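Local coordinates for Succinylglutamatedesuccinylase/aspartoacylase (Rhodobacter sphaeroides 2.4.1, PDB 3CDX), which probably hydrolyses non-peptide carbon–nitrogen bonds in linear amides, as a metal-dependent enzyme of the succinylglutamate desuccinylase/aspartoacylase family, at residues R78-E83 and G87-L92; G257-M262 and D315-F320. One frame throughout, in Å; residues are numbered along the deposited sequence.

Interaction 1. Residues R78-E83 and G87-L92; sequences RRLRPE and GRVIML
Leu80 seats one methyl on the isopropyl group of Val89 and against Met91, and supplies about half of the buried surface. CD2 of Leu80 lies 3.9 Å from CB of Val89, 3.9 Å from its CG2 and 4.0 Å from its CG1, so the methyl sits almost evenly over the branch point rather than against a single prong. CG of Leu80 stands opposite the backbone N (chi1 -174°), which sends the branch toward the strand. The same CD2 has a second apolar neighbour, CE of Met91, at 4.1 Å. The Met91 chain is bent at chi3 (-65°), leaving CE as its nearest atom to Leu80, and Met91 also packs on Ile73, Leu76 and Ala77 of the helix. All three side chains are buried, although only 109 Å² is shared between the segments.

No hydrogen bond or salt bridge crosses the contact. Within residues 78-83, NH1 of Arg81 forms a salt bridge with OE2 of Glu83 (3.2 Å), while Arg79 pairs with Asp75 in the helix.

Leu80 is the first residue to leave helical geometry after helix 68-79, and strand 87-92 runs parallel to strand 55-60. The arrangement is the return half of a beta-alpha-beta crossover (55-60, 68-79, 87-92) in the catalytic domain; the connection from strand 55-60 into the helix carries the calcium ligands His63 and Glu66, away from this contact.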
ATOM      1  N   ARG A  78     -12.104   6.887  35.231  1.00 31.26           N
ATOM      2  CA  ARG A  78     -11.384   6.097  36.219  1.00 33.53           C
ATOM      3  C   ARG A  78     -11.679   6.542  37.671  1.00 34.51           C
ATOM      4  O   ARG A  78     -11.660   5.715  38.583  1.00 33.82           O
ATOM      5  CB  ARG A  78      -9.863   6.132  35.936  1.00 33.19           C
ATOM      6  CG  ARG A  78      -9.029   5.200  36.817  1.00 34.19           C
ATOM      7  CD  ARG A  78      -7.539   5.154  36.405  1.00 34.95           C
ATOM      8  NE  ARG A  78      -6.934   6.479  36.339  1.00 39.02           N
ATOM      9  CZ  ARG A  78      -6.431   7.118  37.393  1.00 41.75           C
ATOM     10  NH1 ARG A  78      -6.472   6.556  38.592  1.00 41.57           N
ATOM     11  NH2 ARG A  78      -5.913   8.332  37.256  1.00 42.73           N
ATOM     12  N   ARG A  79     -11.918   7.845  37.848  1.00 36.49           N
ATOM     13  CA  ARG A  79     -12.011   8.499  39.165  1.00 38.80           C
ATOM     14  C   ARG A  79     -13.442   8.644  39.707  1.00 38.59           C
ATOM     15  O   ARG A  79     -13.667   8.455  40.904  1.00 39.01           O
ATOM     16  CB  ARG A  79     -11.386   9.888  39.117  1.00 38.29           C
ATOM     17  CG  ARG A  79      -9.852   9.925  39.061  1.00 41.76           C
ATOM     18  CD  ARG A  79      -9.365  11.394  38.906  1.00 42.60           C
ATOM     19  NE  ARG A  79      -8.000  11.497  38.368  1.00 53.54           N
ATOM     20  CZ  ARG A  79      -7.209  12.578  38.469  1.00 56.49           C
ATOM     21  NH1 ARG A  79      -7.622  13.682  39.104  1.00 58.06           N
ATOM     22  NH2 ARG A  79      -5.989  12.549  37.949  1.00 56.44           N
ATOM     23  N   LEU A  80     -14.392   8.988  38.833  1.00 38.18           N
ATOM     24  CA  LEU A  80     -15.783   9.282  39.218  1.00 37.86           C
ATOM     25  C   LEU A  80     -16.508   8.138  39.945  1.00 37.63           C
ATOM     26  O   LEU A  80     -16.498   7.006  39.487  1.00 38.74           O
ATOM     27  CB  LEU A  80     -16.589   9.708  37.975  1.00 37.62           C
ATOM     28  CG  LEU A  80     -18.039  10.196  38.137  1.00 37.63           C
ATOM     29  CD1 LEU A  80     -18.146  11.515  38.919  1.00 34.59           C
ATOM     30  CD2 LEU A  80     -18.742  10.297  36.787  1.00 37.09           C
ATOM     31  N   ARG A  81     -17.168   8.440  41.061  1.00 37.77           N
ATOM     32  CA  ARG A  81     -17.833   7.406  41.900  1.00 37.50           C
ATOM     33  C   ARG A  81     -19.349   7.576  41.960  1.00 37.05           C
ATOM     34  O   ARG A  81     -19.843   8.699  41.931  1.00 35.92           O
ATOM     35  CB  ARG A  81     -17.286   7.421  43.330  1.00 38.12           C
ATOM     36  CG  ARG A  81     -15.829   7.009  43.481  1.00 39.72           C
ATOM     37  CD  ARG A  81     -15.253   7.550  44.787  1.00 43.21           C
ATOM     38  NE  ARG A  81     -15.047   9.016  44.795  1.00 47.79           N
ATOM     39  CZ  ARG A  81     -15.380   9.829  45.819  1.00 49.31           C
ATOM     40  NH1 ARG A  81     -15.978   9.336  46.906  1.00 47.23           N
ATOM     41  NH2 ARG A  81     -15.154  11.144  45.746  1.00 46.36           N
ATOM     42  N   PRO A  82     -20.092   6.460  42.052  1.00 37.59           N
ATOM     43  CA  PRO A  82     -21.567   6.541  42.056  1.00 38.32           C
ATOM     44  C   PRO A  82     -22.147   7.491  43.106  1.00 39.37           C
ATOM     45  O   PRO A  82     -23.115   8.208  42.842  1.00 38.58           O
ATOM     46  CB  PRO A  82     -22.018   5.083  42.274  1.00 37.93           C
ATOM     47  CG  PRO A  82     -20.849   4.246  41.937  1.00 37.48           C
ATOM     48  CD  PRO A  82     -19.604   5.066  42.125  1.00 36.77           C
ATOM     49  N   GLU A  83     -21.501   7.549  44.264  1.00 41.42           N
ATOM     50  CA  GLU A  83     -21.951   8.385  45.356  1.00 43.16           C
ATOM     51  C   GLU A  83     -21.813   9.895  45.122  1.00 43.30           C
ATOM     52  O   GLU A  83     -22.456  10.672  45.832  1.00 43.74           O
ATOM     53  CB  GLU A  83     -21.243   7.968  46.647  1.00 43.82           C
ATOM     54  CG  GLU A  83     -19.838   8.513  46.749  1.00 46.71           C
ATOM     55  CD  GLU A  83     -18.983   7.706  47.689  1.00 51.26           C
ATOM     56  OE1 GLU A  83     -18.843   6.480  47.469  1.00 52.91           O
ATOM     57  OE2 GLU A  83     -18.442   8.303  48.650  1.00 53.58           O
ATOM     58  N   GLY A  87     -28.024  11.317  38.936  1.00 32.81           N
ATOM     59  CA  GLY A  87     -28.362  11.151  37.545  1.00 31.82           C
ATOM     60  C   GLY A  87     -27.507  10.053  36.932  1.00 31.26           C
ATOM     61  O   GLY A  87     -27.345   8.978  37.514  1.00 31.42           O
ATOM     62  N   ARG A  88     -26.939  10.336  35.757  1.00 30.37           N
ATOM     63  CA  ARG A  88     -26.211   9.308  35.001  1.00 28.57           C
ATOM     64  C   ARG A  88     -25.171   9.940  34.094  1.00 28.10           C
ATOM     65  O   ARG A  88     -25.468  10.904  33.375  1.00 27.64           O
ATOM     66  CB  ARG A  88     -27.167   8.420  34.198  1.00 28.21           C
ATOM     67  CG  ARG A  88     -26.477   7.198  33.544  1.00 28.69           C
ATOM     68  CD  ARG A  88     -27.463   6.193  32.934  1.00 27.25           C
ATOM     69  NE  ARG A  88     -28.466   6.882  32.128  1.00 27.35           N
ATOM     70  CZ  ARG A  88     -29.491   6.293  31.527  1.00 28.27           C
ATOM     71  NH1 ARG A  88     -30.348   7.032  30.839  1.00 31.50           N
ATOM     72  NH2 ARG A  88     -29.672   4.978  31.612  1.00 28.04           N
ATOM     73  N   VAL A  89     -23.954   9.386  34.168  1.00 27.41           N
ATOM     74  CA  VAL A  89     -22.807   9.776  33.328  1.00 26.49           C
ATOM     75  C   VAL A  89     -22.352   8.552  32.499  1.00 26.06           C
ATOM     76  O   VAL A  89     -22.021   7.505  33.053  1.00 24.97           O
ATOM     77  CB  VAL A  89     -21.629  10.308  34.163  1.00 26.91           C
ATOM     78  CG1 VAL A  89     -20.508  10.859  33.251  1.00 25.75           C
ATOM     79  CG2 VAL A  89     -22.120  11.421  35.152  1.00 25.40           C
ATOM     80  N   ILE A  90     -22.398   8.710  31.177  1.00 25.29           N
ATOM     81  CA  ILE A  90     -21.885   7.725  30.213  1.00 24.59           C
ATOM     82  C   ILE A  90     -20.635   8.284  29.517  1.00 23.92           C
ATOM     83  O   ILE A  90     -20.688   9.361  28.912  1.00 24.63           O
ATOM     84  CB  ILE A  90     -22.983   7.345  29.211  1.00 24.52           C
ATOM     85  CG1 ILE A  90     -24.205   6.787  29.978  1.00 24.63           C
ATOM     86  CG2 ILE A  90     -22.448   6.295  28.116  1.00 25.10           C
ATOM     87  CD1 ILE A  90     -25.466   6.755  29.187  1.00 25.16           C
ATOM     88  N   MET A  91     -19.528   7.542  29.589  1.00 23.96           N
ATOM     89  CA  MET A  91     -18.185   8.011  29.167  1.00 22.96           C
ATOM     90  C   MET A  91     -17.573   7.046  28.169  1.00 23.86           C
ATOM     91  O   MET A  91     -17.350   5.891  28.497  1.00 23.68           O
ATOM     92  CB  MET A  91     -17.259   8.186  30.383  1.00 23.27           C
ATOM     93  CG  MET A  91     -17.723   9.371  31.311  1.00 24.51           C
ATOM     94  SD  MET A  91     -17.063   9.396  33.012  1.00 19.75           S
ATOM     95  CE  MET A  91     -17.839   7.903  33.637  1.00 21.62           C
ATOM     96  N   LEU A  92     -17.388   7.516  26.925  1.00 23.81           N
ATOM     97  CA  LEU A  92     -16.694   6.749  25.868  1.00 23.15           C
ATOM     98  C   LEU A  92     -15.544   7.596  25.463  1.00 20.98           C
ATOM     99  O   LEU A  92     -15.683   8.392  24.550  1.00 22.96           O
ATOM    100  CB  LEU A  92     -17.601   6.453  24.641  1.00 22.19           C
ATOM    101  CG  LEU A  92     -18.631   5.338  24.876  1.00 23.62           C
ATOM    102  CD1 LEU A  92     -19.855   5.876  25.649  1.00 24.58           C
ATOM    103  CD2 LEU A  92     -19.112   4.656  23.585  1.00 25.25           C
TER

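Interaction 2. Residues G257-M262 and D315-F320; sequences GTRHMM and DGIVWF
Ile317 reaches across to Arg259 and Met261. Ahead of it, Asp315 is held by a hydrogen bond from the backbone N of Thr290 to its OD1. Gly316 then starts the strand with a positive phi (151°), a conformation readily open to a residue without CB.

At Ile317 the contact is made by one atom, CD1. It lies 3.6 Å from NH1 of Arg259 and 4.0 Å from its CZ, touching the guanidinium obliquely, and 4.0 Å from CE of Met261. CG1 of Ile317 lies opposite its carbonyl carbon (chi1 -56°), and the extended chi2 carries CD1 toward Arg259 and Met261. Arg259 arrives from the opposite direction with its chain stretched from CG to NE. Met261, bent at both chi2 and chi3, approaches Ile317 at about a right angle. The CA atoms of Met261 and Ile317 are 9.2 Å apart, in keeping with strand 332-339 pairing with both strands; its Met337 also packs on Ile317.

Val318 continues the strand, and at Trp319 and Phe320 the chain turns a corner in a classic beta bulge. There CE1 of Phe320 stands 3.6 Å above the Trp319 ring plane, over its centre.

With 101 Å² buried and no hydrogen bond across it, the contact rests on van der Waals packing. NH2 of Arg259 is salt-bridged to Asp339 and the residue is exposed, consistent with its touch on the Ile317 methyl adding apolar packing without burying the charge.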
ATOM      1  N   GLY A 257     -15.307  34.589  32.508  1.00 38.95           N
ATOM      2  CA  GLY A 257     -15.868  33.467  31.744  1.00 37.09           C
ATOM      3  C   GLY A 257     -15.650  33.469  30.247  1.00 36.18           C
ATOM      4  O   GLY A 257     -14.804  34.180  29.718  1.00 35.42           O
ATOM      5  N   THR A 258     -16.455  32.650  29.579  1.00 35.53           N
ATOM      6  CA  THR A 258     -16.392  32.356  28.173  1.00 34.70           C
ATOM      7  C   THR A 258     -16.851  33.540  27.333  1.00 35.00           C
ATOM      8  O   THR A 258     -17.828  34.202  27.684  1.00 34.57           O
ATOM      9  CB  THR A 258     -17.359  31.158  27.911  1.00 35.40           C
ATOM     10  OG1 THR A 258     -16.894  30.006  28.630  1.00 34.70           O
ATOM     11  CG2 THR A 258     -17.538  30.839  26.443  1.00 34.00           C
ATOM     12  N   ARG A 259     -16.159  33.779  26.222  1.00 34.18           N
ATOM     13  CA  ARG A 259     -16.544  34.807  25.254  1.00 34.17           C
ATOM     14  C   ARG A 259     -17.142  34.121  24.003  1.00 33.39           C
ATOM     15  O   ARG A 259     -16.507  33.228  23.390  1.00 31.72           O
ATOM     16  CB  ARG A 259     -15.335  35.723  24.924  1.00 34.20           C
ATOM     17  CG  ARG A 259     -15.612  36.973  23.999  1.00 35.18           C
ATOM     18  CD  ARG A 259     -14.331  37.849  23.778  1.00 35.21           C
ATOM     19  NE  ARG A 259     -14.357  38.611  22.511  1.00 43.51           N
ATOM     20  CZ  ARG A 259     -13.288  39.177  21.901  1.00 46.33           C
ATOM     21  NH1 ARG A 259     -12.072  39.113  22.442  1.00 47.13           N
ATOM     22  NH2 ARG A 259     -13.423  39.827  20.735  1.00 42.05           N
ATOM     23  N   HIS A 260     -18.368  34.523  23.640  1.00 32.19           N
ATOM     24  CA  HIS A 260     -19.048  33.899  22.538  1.00 32.31           C
ATOM     25  C   HIS A 260     -18.644  34.569  21.233  1.00 32.12           C
ATOM     26  O   HIS A 260     -18.600  35.801  21.101  1.00 31.75           O
ATOM     27  CB  HIS A 260     -20.576  33.950  22.661  1.00 32.89           C
ATOM     28  CG  HIS A 260     -21.148  33.248  23.852  1.00 33.99           C
ATOM     29  ND1 HIS A 260     -21.162  31.874  23.982  1.00 35.17           N
ATOM     30  CD2 HIS A 260     -21.807  33.731  24.932  1.00 35.37           C
ATOM     31  CE1 HIS A 260     -21.755  31.544  25.117  1.00 31.64           C
ATOM     32  NE2 HIS A 260     -22.153  32.654  25.712  1.00 34.52           N
ATOM     33  N   MET A 261     -18.408  33.731  20.244  1.00 31.50           N
ATOM     34  CA  MET A 261     -17.922  34.163  18.982  1.00 30.42           C
ATOM     35  C   MET A 261     -18.699  33.375  17.973  1.00 30.77           C
ATOM     36  O   MET A 261     -19.523  32.515  18.336  1.00 30.31           O
ATOM     37  CB  MET A 261     -16.416  33.864  18.896  1.00 30.83           C
ATOM     38  CG  MET A 261     -15.637  34.233  20.188  1.00 29.18           C
ATOM     39  SD  MET A 261     -15.410  36.064  20.337  1.00 25.30           S
ATOM     40  CE  MET A 261     -14.219  36.385  19.027  1.00 27.39           C
ATOM     41  N   MET A 262     -18.411  33.640  16.701  1.00 30.93           N
ATOM     42  CA  MET A 262     -19.136  33.038  15.628  1.00 31.49           C
ATOM     43  C   MET A 262     -18.302  33.045  14.361  1.00 31.69           C
ATOM     44  O   MET A 262     -17.388  33.870  14.189  1.00 30.94           O
ATOM     45  CB  MET A 262     -20.518  33.735  15.417  1.00 31.72           C
ATOM     46  CG  MET A 262     -20.518  35.244  15.036  1.00 33.00           C
ATOM     47  SD  MET A 262     -22.218  35.981  14.743  1.00 32.09           S
ATOM     48  CE  MET A 262     -22.793  35.062  13.369  1.00 33.45           C
ATOM     49  N   ASP A 315     -12.012  41.041  10.166  1.00 37.43           N
ATOM     50  CA  ASP A 315     -11.437  41.338  11.485  1.00 37.08           C
ATOM     51  C   ASP A 315     -11.899  40.250  12.458  1.00 36.07           C
ATOM     52  O   ASP A 315     -13.001  39.712  12.307  1.00 35.53           O
ATOM     53  CB  ASP A 315     -11.887  42.703  12.036  1.00 37.47           C
ATOM     54  CG  ASP A 315     -11.582  43.876  11.088  1.00 40.10           C
ATOM     55  OD1 ASP A 315     -10.793  43.735  10.137  1.00 41.65           O
ATOM     56  OD2 ASP A 315     -12.153  44.963  11.303  1.00 45.13           O
ATOM     57  N   GLY A 316     -11.094  39.970  13.482  1.00 35.32           N
ATOM     58  CA  GLY A 316     -11.440  38.948  14.451  1.00 34.21           C
ATOM     59  C   GLY A 316     -10.239  38.269  15.106  1.00 34.13           C
ATOM     60  O   GLY A 316      -9.162  38.842  15.197  1.00 34.55           O
ATOM     61  N   ILE A 317     -10.441  37.043  15.579  1.00 32.91           N
ATOM     62  CA  ILE A 317      -9.421  36.258  16.282  1.00 31.65           C
ATOM     63  C   ILE A 317      -9.269  34.940  15.486  1.00 31.34           C
ATOM     64  O   ILE A 317     -10.274  34.346  15.041  1.00 30.54           O
ATOM     65  CB  ILE A 317      -9.869  35.999  17.744  1.00 31.71           C
ATOM     66  CG1 ILE A 317     -10.153  37.340  18.431  1.00 33.01           C
ATOM     67  CG2 ILE A 317      -8.852  35.113  18.573  1.00 31.19           C
ATOM     68  CD1 ILE A 317     -10.413  37.241  19.902  1.00 36.96           C
ATOM     69  N   VAL A 318      -8.026  34.521  15.242  1.00 30.03           N
ATOM     70  CA  VAL A 318      -7.788  33.248  14.566  1.00 29.80           C
ATOM     71  C   VAL A 318      -8.321  32.110  15.440  1.00 29.37           C
ATOM     72  O   VAL A 318      -7.933  31.955  16.595  1.00 29.80           O
ATOM     73  CB  VAL A 318      -6.287  33.039  14.143  1.00 30.32           C
ATOM     74  CG1 VAL A 318      -6.090  31.716  13.397  1.00 26.79           C
ATOM     75  CG2 VAL A 318      -5.840  34.199  13.227  1.00 28.89           C
ATOM     76  N   TRP A 319      -9.245  31.337  14.881  1.00 29.17           N
ATOM     77  CA  TRP A 319      -9.821  30.203  15.605  1.00 28.54           C
ATOM     78  C   TRP A 319      -9.089  28.891  15.270  1.00 28.28           C
ATOM     79  O   TRP A 319      -8.676  28.167  16.197  1.00 25.80           O
ATOM     80  CB  TRP A 319     -11.304  30.067  15.295  1.00 29.32           C
ATOM     81  CG  TRP A 319     -11.975  28.915  15.998  1.00 28.60           C
ATOM     82  CD1 TRP A 319     -11.710  28.434  17.258  1.00 31.10           C
ATOM     83  CD2 TRP A 319     -13.002  28.092  15.469  1.00 31.13           C
ATOM     84  NE1 TRP A 319     -12.537  27.380  17.548  1.00 29.62           N
ATOM     85  CE2 TRP A 319     -13.323  27.136  16.452  1.00 29.49           C
ATOM     86  CE3 TRP A 319     -13.692  28.070  14.252  1.00 32.60           C
ATOM     87  CZ2 TRP A 319     -14.322  26.187  16.266  1.00 32.04           C
ATOM     88  CZ3 TRP A 319     -14.680  27.097  14.059  1.00 32.91           C
ATOM     89  CH2 TRP A 319     -14.980  26.173  15.064  1.00 30.77           C
ATOM     90  N   PHE A 320      -9.003  28.605  13.955  1.00 27.39           N
ATOM     91  CA  PHE A 320      -8.170  27.549  13.354  1.00 28.14           C
ATOM     92  C   PHE A 320      -7.026  28.177  12.594  1.00 27.22           C
ATOM     93  O   PHE A 320      -7.232  29.085  11.782  1.00 27.13           O
ATOM     94  CB  PHE A 320      -8.954  26.675  12.362  1.00 28.33           C
ATOM     95  CG  PHE A 320      -9.790  25.601  12.999  1.00 32.41           C
ATOM     96  CD1 PHE A 320     -10.409  25.799  14.219  1.00 35.02           C
ATOM     97  CD2 PHE A 320      -9.974  24.360  12.347  1.00 36.71           C
ATOM     98  CE1 PHE A 320     -11.184  24.773  14.815  1.00 36.15           C
ATOM     99  CE2 PHE A 320     -10.740  23.333  12.948  1.00 36.48           C
ATOM    100  CZ  PHE A 320     -11.351  23.560  14.173  1.00 32.61           C
TER

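Read from the N terminus, interaction 1 comes first and closes a very short loop: three residues separate the segment that holds the end of helix 68-79 from strand 87-92. The chain then runs on through strands and helices up to residue 239 before interaction 2 opens at residue 257. That contact closes a longer loop, with 52 residues between its segments, none of them helical and 20 in strands. The two are in series, neither nested nor crossed, with centres 32 Å apart and nearest atoms about 19 Å apart. Interaction 1 ties a helix end to the following strand, whereas interaction 2 brings together strands 259-271 and 316-322, both partners of strand 332-339.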